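Local coordinates for pyruvate kinase (PDB 4DRS), which probably catalyses the last step of glycolysis, the conversion of phosphoenolpyruvate and ADP to pyruvate and ATP, with magnesium and potassium, at residues L178-D182 and D183-C187; G295-G298 and M299-P303. One frame throughout, in Å; residues are numbered along the deposited sequence.

Interaction 1 (L178-D182 and D183-C187); sequences LEIGD and DFIVC
G181 lies under one face of the F184 ring, its CA 3.9 Å from the ring centroid in a CH-pi contact displaced toward the rim. The phenyl reaches this place because F184 CG sits between its own backbone N and carbonyl carbon (chi1 73°), which turns the ring over G181, just past the end of strand 173-180. At the ring edge, near its plane, the extended E179 chain delivers OE2 3.6 Å from F184 CZ, with the carboxylate turned 69° from the ring, while V186 CG2 fills another part of the edge in plane. E179 and V186 form a hydrogen-bonded antiparallel pair whose CB atoms are 4.0 Å apart. On the opposite face of the sheet, I180 and I185 lie side by side, pointing the same way, with I180 CG1 3.9 Å from I185 CG2. A classic beta bulge interrupts the pairing: V186 O accepts both L178 N at 2.6 Å and E179 N at 3.2 Å, the latter on a lone pair in the carbonyl plane. The bond from G181 N to F184 O, 2.9 Å, closes the two-residue turn D182-D183. In the mixed sheet, strand 184-188 runs between its hairpin partner 173-180 and strand 133-137, whose K135 makes a cation-pi contact with F184; loop residues P157 and V160 pack against I180, and L156 against I185.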
loop_
_atom_site.group_PDB
_atom_site.type_symbol
_atom_site.label_atom_id
_atom_site.label_comp_id
_atom_site.label_asym_id
_atom_site.label_seq_id
_atom_site.Cartn_x
_atom_site.Cartn_y
_atom_site.Cartn_z
ATOM N N LEU A 178 -7.566 21.038 58.440
ATOM C CA LEU A 178 -7.975 22.151 59.295
ATOM C C LEU A 178 -6.832 22.602 60.200
ATOM O O LEU A 178 -6.736 23.780 60.552
ATOM C CB LEU A 178 -9.184 21.763 60.151
ATOM C CG LEU A 178 -10.483 21.311 59.477
ATOM C CD1 LEU A 178 -11.471 20.864 60.543
ATOM C CD2 LEU A 178 -11.091 22.408 58.612
ATOM N N GLU A 179 -5.975 21.656 60.575
ATOM C CA GLU A 179 -4.856 21.918 61.473
ATOM C C GLU A 179 -3.687 20.990 61.153
ATOM O O GLU A 179 -3.884 19.876 60.664
ATOM C CB GLU A 179 -5.297 21.733 62.929
ATOM C CG GLU A 179 -4.353 22.328 63.964
ATOM C CD GLU A 179 -4.738 21.966 65.385
ATOM O OE1 GLU A 179 -5.866 22.301 65.806
ATOM O OE2 GLU A 179 -3.908 21.350 66.086
ATOM N N ILE A 180 -2.474 21.461 61.428
ATOM C CA ILE A 180 -1.264 20.660 61.267
ATOM C C ILE A 180 -0.428 20.749 62.541
ATOM O O ILE A 180 -0.059 21.843 62.978
ATOM C CB ILE A 180 -0.426 21.119 60.051
ATOM C CG1 ILE A 180 -1.201 20.902 58.748
ATOM C CG2 ILE A 180 0.909 20.389 59.999
ATOM C CD1 ILE A 180 -0.714 21.753 57.594
ATOM N N GLY A 181 -0.140 19.592 63.134
ATOM C CA GLY A 181 0.696 19.523 64.330
ATOM C C GLY A 181 2.069 18.947 64.049
ATOM O O GLY A 181 2.475 18.824 62.889
ATOM N N ASP A 182 2.785 18.595 65.114
ATOM C CA ASP A 182 4.118 18.005 64.996
ATOM C C ASP A 182 4.075 16.620 64.346
ATOM O O ASP A 182 4.867 16.323 63.449
ATOM C CB ASP A 182 4.794 17.924 66.368
ATOM C CG ASP A 182 6.159 17.263 66.309
ATOM O OD1 ASP A 182 7.048 17.785 65.601
ATOM O OD2 ASP A 182 6.342 16.221 66.971
ATOM N N ASP A 183 3.140 15.787 64.800
ATOM C CA ASP A 183 3.025 14.410 64.323
ATOM C C ASP A 183 1.589 14.005 63.960
ATOM O O ASP A 183 1.206 12.842 64.115
ATOM C CB ASP A 183 3.641 13.434 65.340
ATOM C CG ASP A 183 3.057 13.580 66.743
ATOM O OD1 ASP A 183 1.825 13.745 66.889
ATOM O OD2 ASP A 183 3.845 13.509 67.711
ATOM N N PHE A 184 0.806 14.968 63.473
ATOM C CA PHE A 184 -0.600 14.731 63.132
ATOM C C PHE A 184 -1.199 15.842 62.271
ATOM O O PHE A 184 -0.630 16.927 62.153
ATOM C CB PHE A 184 -1.438 14.577 64.407
ATOM C CG PHE A 184 -1.655 15.867 65.150
ATOM C CD1 PHE A 184 -0.691 16.351 66.031
ATOM C CD2 PHE A 184 -2.823 16.603 64.965
ATOM C CE1 PHE A 184 -0.890 17.542 66.716
ATOM C CE2 PHE A 184 -3.026 17.795 65.644
ATOM C CZ PHE A 184 -2.058 18.265 66.521
ATOM N N ILE A 185 -2.356 15.550 61.678
ATOM C CA ILE A 185 -3.194 16.560 61.028
ATOM C C ILE A 185 -4.654 16.348 61.420
ATOM O O ILE A 185 -5.065 15.228 61.726
ATOM C CB ILE A 185 -3.070 16.562 59.480
ATOM C CG1 ILE A 185 -3.462 15.199 58.887
ATOM C CG2 ILE A 185 -1.673 16.997 59.045
ATOM C CD1 ILE A 185 -3.676 15.215 57.388
ATOM N N VAL A 186 -5.424 17.431 61.426
ATOM C CA VAL A 186 -6.860 17.357 61.666
ATOM C C VAL A 186 -7.578 17.761 60.381
ATOM O O VAL A 186 -7.327 18.834 59.830
ATOM C CB VAL A 186 -7.306 18.254 62.847
ATOM C CG1 VAL A 186 -8.791 18.076 63.131
ATOM C CG2 VAL A 186 -6.491 17.946 64.095
ATOM N N CYS A 187 -8.456 16.883 59.907
ATOM C CA CYS A 187 -9.183 17.109 58.665
ATOM C C CYS A 187 -10.683 17.228 58.903
ATOM O O CYS A 187 -11.180 16.887 59.978
ATOM C CB CYS A 187 -8.903 15.978 57.677
ATOM S SG CYS A 187 -7.170 15.815 57.202
#

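Interaction 2 (G295-G298 and M299-P303); sequences GDLG and MEIPP
The carbonyl of L297 takes two backbone donors from the residues that follow it. I301 N, 3.3 Å from L297 O, approaches nearly along the C=O axis, whereas E300 N, 3.1 Å from L297 O, comes from above the carbonyl plane. One residue earlier, M299 N donates to D296 O at 2.8 Å, and M299 CB rests 3.3 Å from that same oxygen. Two of the three bonds thus span three residues and one spans four, winding the chain into one short, weakly bonded helical turn. On one flank of the turn the side chains of L297 and I301 meet at an angle, L297 CD1 lying 4.1 Å from I301 CG1. I301 CG1 stands between the backbone N and the carbonyl carbon (chi1 69°), a rotamer that also brings it 3.4 Å from L297 O. E300 lays its CG over D296 O; its OE1 accepts the backbone N of L274, while OE2 stays on the D296 side, 4.2 Å from D296 CB. D296 is tied to E272 through the backbone, and its side chain packs on F237 and N202, the latter also touched by M299. On the apolar flank V277 and L274 of helix 274-278 touch L297 and I301 respectively, and from a second subunit I32 packs on I301 and R339 on P303. A loop followed by a short helix after barrel strand 289-293 belongs to the C-terminal rim of a TIM barrel, where such enzymes carry their active sites; the D296 side chain is about 10 Å from that of R116, which binds ADP, though none is bound to this chain.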
loop_
_atom_site.group_PDB
_atom_site.type_symbol
_atom_site.label_atom_id
_atom_site.label_comp_id
_atom_site.label_asym_id
_atom_site.label_seq_id
_atom_site.Cartn_x
_atom_site.Cartn_y
_atom_site.Cartn_z
ATOM N N GLY A 295 -2.649 2.668 39.568
ATOM C CA GLY A 295 -1.905 3.663 40.345
ATOM C C GLY A 295 -2.659 4.950 40.637
ATOM O O GLY A 295 -3.831 4.924 41.015
ATOM N N ASP A 296 -1.975 6.076 40.448
ATOM C CA ASP A 296 -2.539 7.401 40.698
ATOM C C ASP A 296 -3.004 8.110 39.430
ATOM O O ASP A 296 -3.681 9.138 39.510
ATOM C CB ASP A 296 -1.516 8.289 41.415
ATOM C CG ASP A 296 -1.345 7.924 42.873
ATOM O OD1 ASP A 296 -2.281 7.335 43.462
ATOM O OD2 ASP A 296 -0.271 8.236 43.435
ATOM N N LEU A 297 -2.637 7.562 38.271
ATOM C CA LEU A 297 -2.888 8.192 36.971
ATOM C C LEU A 297 -4.299 8.773 36.829
ATOM O O LEU A 297 -4.463 9.907 36.367
ATOM C CB LEU A 297 -2.590 7.209 35.832
ATOM C CG LEU A 297 -2.528 7.765 34.405
ATOM C CD1 LEU A 297 -1.535 8.916 34.291
ATOM C CD2 LEU A 297 -2.192 6.657 33.416
ATOM N N GLY A 298 -5.301 8.001 37.254
ATOM C CA GLY A 298 -6.704 8.409 37.176
ATOM C C GLY A 298 -7.090 9.615 38.019
ATOM O O GLY A 298 -8.254 10.021 38.028
ATOM N N MET A 299 -6.114 10.188 38.719
ATOM C CA MET A 299 -6.336 11.344 39.583
ATOM C C MET A 299 -5.509 12.557 39.163
ATOM O O MET A 299 -5.693 13.653 39.697
ATOM C CB MET A 299 -5.992 10.989 41.027
ATOM C CG MET A 299 -7.024 10.143 41.752
ATOM S SD MET A 299 -6.360 9.472 43.291
ATOM C CE MET A 299 -5.495 10.900 43.949
ATOM N N GLU A 300 -4.596 12.356 38.215
ATOM C CA GLU A 300 -3.670 13.408 37.802
ATOM C C GLU A 300 -3.992 13.920 36.401
ATOM O O GLU A 300 -3.602 15.027 36.026
ATOM C CB GLU A 300 -2.227 12.904 37.879
ATOM C CG GLU A 300 -1.853 12.316 39.237
ATOM C CD GLU A 300 -0.429 11.796 39.289
ATOM O OE1 GLU A 300 0.044 11.226 38.283
ATOM O OE2 GLU A 300 0.219 11.953 40.343
ATOM N N ILE A 301 -4.707 13.100 35.636
ATOM C CA ILE A 301 -5.149 13.459 34.292
ATOM C C ILE A 301 -6.654 13.208 34.177
ATOM O O ILE A 301 -7.222 12.506 35.016
ATOM C CB ILE A 301 -4.376 12.674 33.201
ATOM C CG1 ILE A 301 -4.749 11.183 33.212
ATOM C CG2 ILE A 301 -2.873 12.859 33.373
ATOM C CD1 ILE A 301 -4.484 10.473 31.901
ATOM N N PRO A 302 -7.315 13.803 33.163
ATOM C CA PRO A 302 -8.716 13.452 32.920
ATOM C C PRO A 302 -8.872 11.964 32.586
ATOM O O PRO A 302 -8.080 11.425 31.810
ATOM C CB PRO A 302 -9.092 14.320 31.716
ATOM C CG PRO A 302 -8.177 15.492 31.802
ATOM C CD PRO A 302 -6.881 14.936 32.323
ATOM N N PRO A 303 -9.881 11.302 33.183
ATOM C CA PRO A 303 -10.118 9.858 33.039
ATOM C C PRO A 303 -10.388 9.411 31.603
ATOM O O PRO A 303 -10.098 8.265 31.253
ATOM C CB PRO A 303 -11.355 9.613 33.909
ATOM C CG PRO A 303 -11.368 10.749 34.875
ATOM C CD PRO A 303 -10.862 11.921 34.092
#

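In the fold
From the N terminus, the chain builds the first three barrel strands, 47-51, 72-76 and 105-109, before entering the small mixed sheet, the B domain inserted into the pyruvate kinase barrel. There interaction 1 closes the hairpin of strands 173-180 and 184-188. Strand 201-202 completes that sheet, and the chain returns to the barrel through helix 215-226 and strands 232-235, 266-271 and 289-293. Interaction 2 then closes one turn ahead of helix 306-320. The two contacts follow in series, neither nested nor crossed, with centres about 27 Å apart. Strand 201-202, an outer strand of the hairpin's sheet, reaches the side chains of D296 and M299, so the two domains meet there.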